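Local coordinates for ATP-dependent DNA ligase (Mycobacterium tuberculosis, PDB 6NHX), which catalyses the ATP-dependent sealing of DNA strand breaks and, together with Ku, repairs double-strand breaks by non-homologous end joining, at residues L8-A13 and R49-R54; D33-L38 and P90-M95; V75-E80 and F106-L111; T122-R127 and I166-D171. The protein carries 1 engineered substitution. All blocks are in the same frame, centred on the assembly; numbering follows the deposited sequence.

Contact 1 of 4, residues L8-A13 and R49-R54; sequences LAPMLA and RSRSGR. With ATP (adenosine-5'-triphosphate), chain B.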
# COMPACT_ATOMS: atom_id res chain seq x y z
N LEU A 8 15.62 11.37 -7.48
CA LEU A 8 15.31 10.72 -6.22
C LEU A 8 14.35 9.56 -6.40
O LEU A 8 13.38 9.65 -7.17
CB LEU A 8 14.64 11.74 -5.29
CG LEU A 8 15.51 12.60 -4.39
CD1 LEU A 8 14.60 13.28 -3.37
CD2 LEU A 8 16.56 11.75 -3.70
N ALA A 9 14.61 8.47 -5.68
CA ALA A 9 13.73 7.33 -5.56
C ALA A 9 13.56 6.99 -4.08
O ALA A 9 14.47 7.22 -3.29
CB ALA A 9 14.30 6.11 -6.30
N PRO A 10 12.41 6.44 -3.70
CA PRO A 10 12.15 6.21 -2.27
C PRO A 10 13.02 5.10 -1.70
O PRO A 10 13.38 4.13 -2.38
CB PRO A 10 10.67 5.81 -2.24
CG PRO A 10 10.12 6.19 -3.58
CD PRO A 10 11.25 6.11 -4.54
N MET A 11 13.35 5.27 -0.42
CA MET A 11 13.95 4.21 0.38
C MET A 11 12.89 3.17 0.71
O MET A 11 11.70 3.47 0.83
CB MET A 11 14.45 4.85 1.68
CG MET A 11 15.23 3.93 2.59
SD MET A 11 15.94 4.88 3.95
CE MET A 11 16.66 3.54 4.93
N LEU A 12 13.32 1.91 0.84
CA LEU A 12 12.40 0.79 1.01
C LEU A 12 12.74 0.01 2.27
O LEU A 12 13.87 0.03 2.76
CB LEU A 12 12.43 -0.12 -0.23
CG LEU A 12 12.05 0.58 -1.54
CD1 LEU A 12 12.33 -0.35 -2.72
CD2 LEU A 12 10.58 1.00 -1.52
N ALA A 13 11.72 -0.69 2.80
CA ALA A 13 11.81 -1.43 4.05
C ALA A 13 11.97 -2.92 3.79
O ALA A 13 11.55 -3.45 2.76
CB ALA A 13 10.55 -1.22 4.91
N ARG A 49 6.74 12.58 -7.58
CA ARG A 49 7.43 11.44 -8.17
C ARG A 49 6.89 10.17 -7.55
O ARG A 49 6.75 10.07 -6.33
CB ARG A 49 8.94 11.53 -7.93
CG ARG A 49 9.63 12.54 -8.82
CD ARG A 49 11.08 12.75 -8.40
NE ARG A 49 11.91 11.60 -8.73
CZ ARG A 49 12.41 11.36 -9.94
NH1 ARG A 49 12.17 12.21 -10.94
NH2 ARG A 49 13.15 10.29 -10.15
N SER A 50 6.57 9.19 -8.39
CA SER A 50 6.09 7.91 -7.92
C SER A 50 7.26 7.02 -7.52
O SER A 50 8.43 7.39 -7.67
CB SER A 50 5.25 7.22 -8.99
OG SER A 50 6.05 6.91 -10.12
N ARG A 51 6.94 5.83 -7.01
CA ARG A 51 8.00 4.91 -6.61
C ARG A 51 8.88 4.52 -7.80
O ARG A 51 10.08 4.27 -7.62
CB ARG A 51 7.38 3.67 -5.96
CG ARG A 51 8.39 2.69 -5.40
CD ARG A 51 8.25 1.41 -6.14
NE ARG A 51 9.05 0.32 -5.60
CZ ARG A 51 8.74 -0.39 -4.52
NH1 ARG A 51 7.64 -0.12 -3.82
NH2 ARG A 51 9.52 -1.39 -4.15
N SER A 52 8.32 4.49 -9.00
CA SER A 52 9.07 4.16 -10.21
C SER A 52 9.82 5.34 -10.80
O SER A 52 10.31 5.25 -11.93
CB SER A 52 8.12 3.60 -11.27
OG SER A 52 7.38 4.64 -11.89
N GLY A 53 9.92 6.46 -10.07
CA GLY A 53 10.56 7.65 -10.59
C GLY A 53 9.76 8.41 -11.62
O GLY A 53 10.22 9.46 -12.08
N ARG A 54 8.58 7.92 -11.99
CA ARG A 54 7.78 8.61 -12.98
C ARG A 54 7.25 9.93 -12.42
O ARG A 54 6.96 10.05 -11.23
CB ARG A 54 6.61 7.72 -13.42
CG ARG A 54 6.00 8.10 -14.76
PG ATP B . 7.40 -2.85 -1.38
O1G ATP B . 8.10 -2.83 -0.04
O2G ATP B . 8.24 -3.32 -2.55
O3G ATP B . 6.67 -1.54 -1.67
PB ATP B . 4.68 -3.88 -1.07
O1B ATP B . 4.08 -5.27 -1.10
O2B ATP B . 4.11 -2.78 -1.94
O3B ATP B . 6.27 -4.01 -1.29
PA ATP B . 4.19 -3.99 1.78
O1A ATP B . 4.95 -5.27 1.99
O2A ATP B . 2.69 -3.88 1.78
O3A ATP B . 4.72 -3.34 0.43
O5' ATP B . 4.86 -2.84 2.71
C5' ATP B . 4.19 -1.61 2.93
C4' ATP B . 4.45 -0.63 1.78
O4' ATP B . 3.93 0.64 2.18
C3' ATP B . 5.92 -0.42 1.47
O3' ATP B . 6.05 0.04 0.13
C2' ATP B . 6.25 0.72 2.40
O2' ATP B . 7.41 1.45 1.98
C1' ATP B . 4.99 1.59 2.32
N9 ATP B . 4.72 2.29 3.58
C8 ATP B . 3.52 2.38 4.21
N7 ATP B . 3.61 3.14 5.34
C5 ATP B . 4.89 3.55 5.41
C6 ATP B . 5.66 4.35 6.35
N6 ATP B . 5.09 4.85 7.45
N1 ATP B . 6.96 4.55 6.09
C2 ATP B . 7.56 4.05 5.00
N3 ATP B . 6.92 3.29 4.10
C4 ATP B . 5.61 3.00 4.27
O HOH W 1 11.33 7.84 -7.58

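Contact 2 of 4, residues D33-L38 and P90-M95; sequences DGYRLL and PSFSQM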
# COMPACT_ATOMS: atom_id res chain seq x y z
N ASP A 33 -1.49 1.89 3.87
CA ASP A 33 -1.71 1.39 2.52
C ASP A 33 -2.07 2.54 1.59
O ASP A 33 -3.04 3.27 1.84
CB ASP A 33 -2.83 0.35 2.50
CG ASP A 33 -2.33 -1.08 2.72
OD1 ASP A 33 -1.20 -1.23 3.22
OD2 ASP A 33 -3.05 -2.05 2.39
N GLY A 34 -1.30 2.72 0.53
CA GLY A 34 -1.55 3.78 -0.43
C GLY A 34 -0.52 3.72 -1.53
O GLY A 34 0.02 2.64 -1.81
N TYR A 35 -0.22 4.86 -2.15
CA TYR A 35 0.83 4.94 -3.16
C TYR A 35 1.95 5.83 -2.62
O TYR A 35 1.68 6.93 -2.12
CB TYR A 35 0.32 5.53 -4.47
CG TYR A 35 -0.60 4.65 -5.29
CD1 TYR A 35 -0.46 3.27 -5.33
CD2 TYR A 35 -1.61 5.22 -6.03
CE1 TYR A 35 -1.32 2.49 -6.10
CE2 TYR A 35 -2.46 4.46 -6.79
CZ TYR A 35 -2.32 3.11 -6.83
OH TYR A 35 -3.20 2.39 -7.60
N ARG A 36 3.18 5.36 -2.73
CA ARG A 36 4.33 6.11 -2.26
C ARG A 36 4.59 7.31 -3.16
O ARG A 36 4.60 7.19 -4.39
CB ARG A 36 5.55 5.19 -2.29
CG ARG A 36 6.78 5.81 -1.66
CD ARG A 36 6.69 5.79 -0.15
NE ARG A 36 7.95 6.14 0.49
CZ ARG A 36 8.93 5.28 0.74
NH1 ARG A 36 8.79 4.00 0.43
NH2 ARG A 36 10.04 5.70 1.32
N LEU A 37 4.81 8.47 -2.55
CA LEU A 37 5.11 9.68 -3.32
C LEU A 37 6.27 10.43 -2.69
O LEU A 37 6.34 10.57 -1.47
CB LEU A 37 3.92 10.63 -3.37
CG LEU A 37 2.73 10.21 -4.24
CD1 LEU A 37 1.68 11.30 -4.23
CD2 LEU A 37 3.17 9.87 -5.66
N LEU A 38 7.16 10.93 -3.54
CA LEU A 38 8.09 11.98 -3.17
C LEU A 38 7.49 13.30 -3.65
O LEU A 38 7.01 13.39 -4.78
CB LEU A 38 9.47 11.76 -3.80
CG LEU A 38 10.19 10.47 -3.34
CD1 LEU A 38 11.50 10.32 -4.07
CD2 LEU A 38 10.41 10.46 -1.83
N PRO A 90 -6.38 4.34 5.92
CA PRO A 90 -6.00 4.23 4.51
C PRO A 90 -6.37 2.88 3.93
O PRO A 90 -6.19 1.83 4.57
CB PRO A 90 -4.48 4.42 4.55
CG PRO A 90 -4.27 5.33 5.74
CD PRO A 90 -5.28 4.86 6.76
N SER A 91 -6.95 2.90 2.73
CA SER A 91 -7.39 1.69 2.04
C SER A 91 -6.72 1.61 0.68
O SER A 91 -6.90 2.51 -0.15
CB SER A 91 -8.91 1.71 1.84
OG SER A 91 -9.31 0.72 0.90
N PHE A 92 -5.99 0.54 0.44
CA PHE A 92 -5.34 0.40 -0.86
C PHE A 92 -6.38 0.23 -1.96
O PHE A 92 -6.25 0.85 -3.03
CB PHE A 92 -4.39 -0.79 -0.83
CG PHE A 92 -3.62 -0.98 -2.08
CD1 PHE A 92 -3.70 -2.16 -2.78
CD2 PHE A 92 -2.82 0.04 -2.56
CE1 PHE A 92 -2.98 -2.34 -3.95
CE2 PHE A 92 -2.10 -0.12 -3.73
CZ PHE A 92 -2.18 -1.31 -4.43
N SER A 93 -7.41 -0.59 -1.73
CA SER A 93 -8.40 -0.82 -2.77
C SER A 93 -9.18 0.46 -3.08
O SER A 93 -9.53 0.71 -4.23
CB SER A 93 -9.34 -1.98 -2.41
OG SER A 93 -10.12 -1.70 -1.27
N GLN A 94 -9.46 1.29 -2.06
CA GLN A 94 -10.15 2.54 -2.36
C GLN A 94 -9.25 3.51 -3.11
O GLN A 94 -9.74 4.27 -3.96
CB GLN A 94 -10.74 3.17 -1.09
CG GLN A 94 -11.81 2.27 -0.49
CD GLN A 94 -12.68 2.95 0.53
OE1 GLN A 94 -12.93 4.16 0.45
NE2 GLN A 94 -13.17 2.18 1.49
N MET A 95 -7.95 3.50 -2.83
CA MET A 95 -7.02 4.27 -3.64
C MET A 95 -6.99 3.76 -5.08
O MET A 95 -7.12 4.53 -6.03
CB MET A 95 -5.63 4.24 -3.02
CG MET A 95 -4.54 4.77 -3.93
SD MET A 95 -4.77 6.50 -4.37
CE MET A 95 -4.43 7.30 -2.82
O HOH W 2 -5.00 4.57 0.46
O HOH W 3 -5.64 -1.53 2.39
O HOH W 4 -3.83 0.96 5.52

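Contact 3 of 4, residues V75-E80 and F106-L111; sequences VVLDGE and FWAFDL. With ATP (adenosine-5'-triphosphate), chain B.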
# COMPACT_ATOMS: atom_id res chain seq x y z
N VAL A 75 10.75 22.48 0.09
CA VAL A 75 10.91 21.21 0.80
C VAL A 75 10.77 20.03 -0.14
O VAL A 75 10.12 20.11 -1.19
CB VAL A 75 9.95 21.04 1.99
CG1 VAL A 75 10.19 22.11 3.05
CG2 VAL A 75 8.50 21.05 1.52
N VAL A 76 11.39 18.92 0.24
CA VAL A 76 11.13 17.62 -0.35
C VAL A 76 10.66 16.70 0.76
O VAL A 76 11.35 16.54 1.78
CB VAL A 76 12.37 17.05 -1.05
CG1 VAL A 76 12.11 15.63 -1.52
CG2 VAL A 76 12.77 17.93 -2.23
N LEU A 77 9.47 16.14 0.59
CA LEU A 77 8.87 15.24 1.55
C LEU A 77 8.75 13.85 0.95
O LEU A 77 8.69 13.68 -0.27
CB LEU A 77 7.46 15.72 1.92
CG LEU A 77 7.43 17.16 2.44
CD1 LEU A 77 6.10 17.80 2.11
CD2 LEU A 77 7.70 17.18 3.92
N ASP A 78 8.74 12.87 1.83
CA ASP A 78 8.45 11.48 1.50
C ASP A 78 7.20 11.08 2.28
O ASP A 78 7.05 11.45 3.44
CB ASP A 78 9.63 10.62 1.94
CG ASP A 78 9.53 9.17 1.50
OD1 ASP A 78 8.62 8.79 0.73
OD2 ASP A 78 10.41 8.39 1.94
N GLY A 79 6.31 10.34 1.64
CA GLY A 79 5.12 9.90 2.33
C GLY A 79 4.25 9.05 1.44
O GLY A 79 4.69 8.55 0.41
N GLU A 80 2.99 8.93 1.85
CA GLU A 80 2.02 8.07 1.17
C GLU A 80 0.81 8.89 0.77
O GLU A 80 0.26 9.63 1.59
CB GLU A 80 1.57 6.95 2.11
CG GLU A 80 1.00 5.73 1.41
CD GLU A 80 2.06 4.68 1.14
OE1 GLU A 80 3.23 4.89 1.53
OE2 GLU A 80 1.73 3.63 0.55
N PHE A 106 -2.15 13.36 1.45
CA PHE A 106 -0.74 12.99 1.52
C PHE A 106 -0.34 12.94 2.99
O PHE A 106 -0.50 13.93 3.71
CB PHE A 106 0.12 13.99 0.75
CG PHE A 106 1.60 13.70 0.85
CD1 PHE A 106 2.16 12.55 0.28
CD2 PHE A 106 2.44 14.57 1.53
CE1 PHE A 106 3.51 12.31 0.38
CE2 PHE A 106 3.80 14.31 1.63
CZ PHE A 106 4.33 13.20 1.06
N TRP A 107 0.11 11.77 3.44
CA TRP A 107 0.61 11.60 4.80
C TRP A 107 2.13 11.54 4.71
O TRP A 107 2.69 10.55 4.22
CB TRP A 107 0.04 10.34 5.45
CG TRP A 107 -1.43 10.49 5.84
CD1 TRP A 107 -2.27 11.50 5.50
CD2 TRP A 107 -2.21 9.58 6.64
NE1 TRP A 107 -3.53 11.29 6.04
CE2 TRP A 107 -3.51 10.12 6.74
CE3 TRP A 107 -1.94 8.37 7.28
CZ2 TRP A 107 -4.52 9.49 7.46
CZ3 TRP A 107 -2.96 7.75 8.00
CH2 TRP A 107 -4.23 8.30 8.07
N ALA A 108 2.78 12.58 5.22
CA ALA A 108 4.23 12.68 5.14
C ALA A 108 4.88 11.92 6.29
O ALA A 108 4.42 11.98 7.43
CB ALA A 108 4.64 14.15 5.23
N PHE A 109 5.97 11.22 5.97
CA PHE A 109 6.75 10.54 7.00
C PHE A 109 8.25 10.75 6.91
O PHE A 109 8.99 10.24 7.76
CB PHE A 109 6.39 9.05 7.14
CG PHE A 109 6.36 8.28 5.84
CD1 PHE A 109 7.51 8.11 5.06
CD2 PHE A 109 5.17 7.64 5.42
CE1 PHE A 109 7.48 7.37 3.87
CE2 PHE A 109 5.14 6.90 4.24
CZ PHE A 109 6.28 6.76 3.46
N ASP A 110 8.73 11.53 5.94
CA ASP A 110 10.13 11.91 5.95
C ASP A 110 10.29 13.28 5.33
O ASP A 110 9.42 13.77 4.59
CB ASP A 110 11.06 10.87 5.30
CG ASP A 110 12.33 10.65 6.11
OD1 ASP A 110 12.84 11.65 6.67
OD2 ASP A 110 12.80 9.50 6.19
N LEU A 111 11.41 13.91 5.65
CA LEU A 111 11.78 15.23 5.15
C LEU A 111 13.20 15.09 4.62
O LEU A 111 14.11 14.74 5.38
CB LEU A 111 11.74 16.25 6.29
CG LEU A 111 12.12 17.69 5.92
CD1 LEU A 111 11.12 18.30 4.94
CD2 LEU A 111 12.21 18.55 7.17
PG ATP B . 7.40 -2.85 -1.38
O1G ATP B . 8.10 -2.83 -0.04
O2G ATP B . 8.24 -3.32 -2.55
O3G ATP B . 6.67 -1.54 -1.67
PB ATP B . 4.68 -3.88 -1.07
O1B ATP B . 4.08 -5.27 -1.10
O2B ATP B . 4.11 -2.78 -1.94
O3B ATP B . 6.27 -4.01 -1.29
PA ATP B . 4.19 -3.99 1.78
O1A ATP B . 4.95 -5.27 1.99
O2A ATP B . 2.69 -3.88 1.78
O3A ATP B . 4.72 -3.34 0.43
O5' ATP B . 4.86 -2.84 2.71
C5' ATP B . 4.19 -1.61 2.93
C4' ATP B . 4.45 -0.63 1.78
O4' ATP B . 3.93 0.64 2.18
C3' ATP B . 5.92 -0.42 1.47
O3' ATP B . 6.05 0.04 0.13
C2' ATP B . 6.25 0.72 2.40
O2' ATP B . 7.41 1.45 1.98
C1' ATP B . 4.99 1.59 2.32
N9 ATP B . 4.72 2.29 3.58
C8 ATP B . 3.52 2.38 4.21
N7 ATP B . 3.61 3.14 5.34
C5 ATP B . 4.89 3.55 5.41
C6 ATP B . 5.66 4.35 6.35
N6 ATP B . 5.09 4.85 7.45
N1 ATP B . 6.96 4.55 6.09
C2 ATP B . 7.56 4.05 5.00
N3 ATP B . 6.92 3.29 4.10
C4 ATP B . 5.61 3.00 4.27

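Contact 4 of 4, residues T122-R127 and I166-D171; sequences TRYQDR and IAKRRD. With ATP (adenosine-5'-triphosphate), chain B.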
# COMPACT_ATOMS: atom_id res chain seq x y z
N THR A 122 21.38 13.16 7.43
CA THR A 122 20.92 13.49 8.77
C THR A 122 20.16 12.29 9.33
O THR A 122 19.42 11.61 8.61
CB THR A 122 20.00 14.71 8.68
OG1 THR A 122 20.79 15.82 8.23
CG2 THR A 122 19.39 15.04 10.03
N ARG A 123 20.37 12.00 10.62
CA ARG A 123 19.77 10.82 11.23
C ARG A 123 18.25 10.96 11.26
O ARG A 123 17.70 12.06 11.45
CB ARG A 123 20.26 10.67 12.66
CG ARG A 123 21.73 10.32 12.79
CD ARG A 123 22.22 10.64 14.19
NE ARG A 123 23.68 10.60 14.28
CZ ARG A 123 24.47 11.65 14.09
NH1 ARG A 123 23.96 12.84 13.80
NH2 ARG A 123 25.78 11.51 14.19
N TYR A 124 17.56 9.81 11.11
CA TYR A 124 16.11 9.79 11.09
C TYR A 124 15.52 10.59 12.25
O TYR A 124 14.58 11.35 12.07
CB TYR A 124 15.62 8.34 11.14
CG TYR A 124 14.13 8.21 11.36
CD1 TYR A 124 13.25 8.13 10.28
CD2 TYR A 124 13.60 8.18 12.65
CE1 TYR A 124 11.88 8.03 10.47
CE2 TYR A 124 12.23 8.09 12.86
CZ TYR A 124 11.38 8.00 11.76
OH TYR A 124 10.01 7.91 11.98
N GLN A 125 16.06 10.39 13.46
CA GLN A 125 15.49 11.04 14.63
C GLN A 125 15.47 12.56 14.45
O GLN A 125 14.51 13.23 14.84
CB GLN A 125 16.33 10.66 15.85
CG GLN A 125 15.92 11.36 17.14
CD GLN A 125 16.36 10.58 18.36
OE1 GLN A 125 16.03 9.41 18.51
NE2 GLN A 125 17.14 11.22 19.23
N ASP A 126 16.51 13.10 13.81
CA ASP A 126 16.60 14.54 13.61
C ASP A 126 15.75 15.00 12.43
O ASP A 126 15.15 16.08 12.49
CB ASP A 126 18.06 14.94 13.41
CG ASP A 126 18.93 14.56 14.59
OD1 ASP A 126 18.49 14.76 15.73
OD2 ASP A 126 20.07 14.08 14.37
N ARG A 127 15.70 14.22 11.34
CA ARG A 127 14.79 14.56 10.25
C ARG A 127 13.35 14.63 10.75
O ARG A 127 12.58 15.51 10.35
CB ARG A 127 14.90 13.56 9.11
CG ARG A 127 16.31 13.35 8.55
CD ARG A 127 16.27 12.68 7.17
NE ARG A 127 15.54 11.40 7.17
CZ ARG A 127 16.06 10.21 7.44
NH1 ARG A 127 17.33 10.09 7.77
NH2 ARG A 127 15.29 9.13 7.39
N ILE A 166 5.99 0.13 10.43
CA ILE A 166 7.35 0.27 9.91
C ILE A 166 8.22 0.74 11.05
O ILE A 166 8.00 1.83 11.60
CB ILE A 166 7.46 1.27 8.74
CG1 ILE A 166 6.25 1.17 7.79
CG2 ILE A 166 8.82 1.09 8.03
CD1 ILE A 166 6.31 -0.03 6.89
N ALA A 167 9.23 -0.05 11.40
CA ALA A 167 10.23 0.39 12.35
C ALA A 167 11.39 1.01 11.59
O ALA A 167 11.84 0.47 10.57
CB ALA A 167 10.76 -0.80 13.16
N LYS A 168 11.88 2.16 12.07
CA LYS A 168 12.98 2.85 11.42
C LYS A 168 14.04 3.17 12.47
O LYS A 168 13.72 3.71 13.53
CB LYS A 168 12.48 4.11 10.71
CG LYS A 168 11.44 3.78 9.65
CD LYS A 168 10.81 5.04 9.05
CE LYS A 168 9.77 4.69 7.99
NZ LYS A 168 9.09 5.93 7.49
N ARG A 169 15.28 2.81 12.18
CA ARG A 169 16.34 3.06 13.15
C ARG A 169 16.51 4.55 13.39
O ARG A 169 16.57 5.35 12.44
CB ARG A 169 17.65 2.48 12.63
CG ARG A 169 17.85 1.02 12.94
CD ARG A 169 19.31 0.59 12.77
NE ARG A 169 20.16 1.19 13.79
CZ ARG A 169 20.49 0.62 14.94
NH1 ARG A 169 20.06 -0.61 15.22
NH2 ARG A 169 21.25 1.26 15.81
N ARG A 170 16.59 4.94 14.66
CA ARG A 170 16.68 6.36 14.99
C ARG A 170 17.94 7.00 14.42
O ARG A 170 17.94 8.19 14.11
CB ARG A 170 16.59 6.54 16.50
CG ARG A 170 15.21 6.22 17.05
CD ARG A 170 15.14 6.31 18.56
NE ARG A 170 13.76 6.18 19.04
CZ ARG A 170 12.85 7.16 19.00
NH1 ARG A 170 13.17 8.34 18.50
NH2 ARG A 170 11.63 6.94 19.45
N ASP A 171 19.02 6.23 14.29
CA ASP A 171 20.30 6.75 13.81
C ASP A 171 20.47 6.66 12.30
O ASP A 171 21.57 6.94 11.80
CB ASP A 171 21.46 6.05 14.53
CG ASP A 171 21.54 4.56 14.23
OD1 ASP A 171 22.34 3.86 14.90
OD2 ASP A 171 20.83 4.07 13.32
PG ATP B . 7.40 -2.85 -1.38
O1G ATP B . 8.10 -2.83 -0.04
O2G ATP B . 8.24 -3.32 -2.55
O3G ATP B . 6.67 -1.54 -1.67
PB ATP B . 4.68 -3.88 -1.07
O1B ATP B . 4.08 -5.27 -1.10
O2B ATP B . 4.11 -2.78 -1.94
O3B ATP B . 6.27 -4.01 -1.29
PA ATP B . 4.19 -3.99 1.78
O1A ATP B . 4.95 -5.27 1.99
O2A ATP B . 2.69 -3.88 1.78
O3A ATP B . 4.72 -3.34 0.43
O5' ATP B . 4.86 -2.84 2.71
C5' ATP B . 4.19 -1.61 2.93
C4' ATP B . 4.45 -0.63 1.78
O4' ATP B . 3.93 0.64 2.18
C3' ATP B . 5.92 -0.42 1.47
O3' ATP B . 6.05 0.04 0.13
C2' ATP B . 6.25 0.72 2.40
O2' ATP B . 7.41 1.45 1.98
C1' ATP B . 4.99 1.59 2.32
N9 ATP B . 4.72 2.29 3.58
C8 ATP B . 3.52 2.38 4.21
N7 ATP B . 3.61 3.14 5.34
C5 ATP B . 4.89 3.55 5.41
C6 ATP B . 5.66 4.35 6.35
N6 ATP B . 5.09 4.85 7.45
N1 ATP B . 6.96 4.55 6.09
C2 ATP B . 7.56 4.05 5.00
N3 ATP B . 6.92 3.29 4.10
C4 ATP B . 5.61 3.00 4.27

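Contact 1 of 4, residues L8-A13 and R49-R54
The backbones come nearest at Pro-10 and Arg-51, whose CA atoms are 6.1 Å apart, where the chain leading into strand 12-15 passes the type I turn from Ser-50 to Gly-53. This turn follows strand 45-50 in the adenylation domain and carries the sequence of nucleotidyltransferase motif Ia. No backbone hydrogen bond joins the segments directly; water 1 bridges them instead, donating to both Leu-8 O and Ser-50 O.

At one end, Arg-49 grips a single carbonyl oxygen side-on. Its chain bends at chi3 (72°), bringing NE to 2.9 Å from Leu-8 O, on a lone pair in the carbonyl plane, while NH2 reaches the same oxygen at 3.1 Å from above that plane. Leu-8 O lies close to the guanidinium plane, and Gly-53 O sits over one of its faces. With the water counted, three donors converge on this oxygen, which ties the loop to the turn.

In the middle, Pro-10 lays the CD side of its ring against the turn, with CD 3.8 Å from Arg-51 O. Farther on, Leu-12 and Arg-51 cross at about a right angle: Leu-12 CD1 approaches Arg-51 NH2 to 3.3 Å, and CD2 lies over one guanidinium face. The leucine methyls thus lean on a group whose edge is turned to the gamma phosphate of ATP; Arg-179 also hydrogen-bonds to the nucleotide. Arg-51 NH2 donates to ATP O2G, and Arg-51 NH1 makes the straighter bond, 2.8 Å to ATP O3G at 168°.

Contact 2 of 4, residues D33-L38 and P90-M95
Pro-90 meets Asp-33 first, its CB resting 3.3 Å from Asp-33 O. The proline also couples to the aspartate through solvent, since water 4 accepts from Asp-33 N and donates to Pro-90 O. Asp-33 and Gly-34 form the Asp-Gly of nucleotidyltransferase motif I, the signature that leads into strand 35-42. Ser-91 is the N-cap of helix 92-96: its OG accepts from Gln-94 N at 3.0 Å, while water 2 lies between its carbonyl oxygen and that of Asp-33.

Phe-92 opens the helix. Its backbone N donates to water 3, which in turn donates to Asp-33 OD2 at 2.6 Å, and its CB packs against the same carboxylate oxygen. With CG anti to the backbone N (chi1 -177°), the ring reaches along Gly-34 to Tyr-35, where Phe-92 CE2 lies 3.6 Å from Tyr-35 CE1. The two ring planes are nearly perpendicular (88°), in an oblique approach.

One helical turn after Ser-91, Met-95 closes the contact. Its CG sits over a face of the tyrosine ring, 3.9 Å from the Tyr-35 centroid, as a CH-pi contact. The chain bends at chi2 and chi3, leaving SD beside the ring, 4.5 Å from the same centroid, in an oblique Met-aromatic contact.

The segments therefore share apolar packing around Tyr-35 and water-mediated links around Asp-33, without a direct hydrogen bond. Asp-33 probably binds manganese; here OD1 is salt-bridged to Arg-293 and OD2 accepts from water 3, so metal binding would probably require these partners to rearrange.

Contact 3 of 4, residues V75-E80 and F106-L111
Gly-79 leaves a hollow that two phenyl rings fill. Its CA sits over the centre of the Phe-109 ring, 3.5 Å from the centroid in a CH-pi contact, and Phe-106 brings CE1 to 3.5 Å from the same Gly-79 CA. The backbones also pinch together here, with Gly-79 CA 3.1 Å from Trp-107 O. Farther along, Leu-77 fits its CB against the edge of the Phe-106 ring, and its CD2 meets Leu-111 CD1 at 3.7 Å. Leu-130 and Leu-131 of helix 124-136 pack against this leucine patch.

The hollow lies at a classic beta bulge in the antiparallel pairing of strands 74-82 and 105-114, whose first strand carries the Asp-Gly-Glu of nucleotidyltransferase motif III. Phe-109 and Asp-110 both face Asp-78, so Asp-78 O accepts from two amides, at 2.8 Å from Phe-109 N and 3.0 Å from Asp-110 N.

Phe-109 CG stands between its backbone N and carbonyl carbon (chi1 49°), a rotation that lays the ring across Gly-79. On the opposite face lies adenine, with Phe-109 CE2 3.4 Å from ATP C6. Glu-80 bends at chi2 to bring OE1 to 3.6 Å from ATP N9.

Contact 4 of 4, residues T122-R127 and I166-D171
Lys-168 crosses a face of Tyr-124 at about a right angle and carries on to the base of ATP, so one extended side chain serves both the packing and the nucleotide pocket. It belongs to nucleotidyltransferase motif IV, on strand 164-169, and meets the start of helix 124-136. Its CB lies over the ring, 4.1 Å from the Tyr-124 centroid in a CH-pi contact, and its CD approaches Tyr-124 CE1 to 3.5 Å. All torsions beyond CG are near 180°, which carries NZ to a hydrogen bond with ATP N1 of 2.9 Å. Glu-29 OE1 holds both polar ends, through a salt bridge with Lys-168 NZ and a hydrogen bond with Tyr-124 OH.

Tyr-124 CB, at the base of the ring, rests 3.4 Å from Arg-169 O. One residue on, the helix start is tied to the residue just after the strand: Gln-125 N donates to a lone pair of Arg-170 O, 3.0 Å away. Arg-123 lays its CG against Asp-171 O. Beside it, Arg-169 pairs side-on with Asp-171, NE to OD2 and NH2 to OD1, a bidentate salt bridge within the chain that leaves the strand.

Gln-125 and Arg-170 also meet through their side chains, with the amide and guanidinium planes turned 72° apart. Arg-170 NE is taken by Ala-23 O, while Arg-170 NH1 bonds to Gln-125 OE1 at 3.1 Å, approaching from above the amide plane.

In the fold
Contacts 1, 3 and 4 each touch the ATP, meeting its gamma phosphate in contact 1 and its base in contacts 3 and 4, where Phe-109 and Ile-166 lie against opposite faces of the adenine. Arg-36 of contact 2 also touches the nucleotide and links contact 2 to contacts 1 and 3: Arg-36 NE forms a 2.7 Å salt bridge with Asp-78 OD1 of contact 3, and Arg-36 NH2 lies 2.8 Å from Met-11 O of contact 1. Contacts 3 and 4 are joined by Arg-127 NE and Asp-110 OD1, 2.8 Å apart. Contacts 2 and 4, with centres about 23 Å apart, do not touch. The side chain of Asp-33, a probable manganese ligand, stands about 5 Å from ATP.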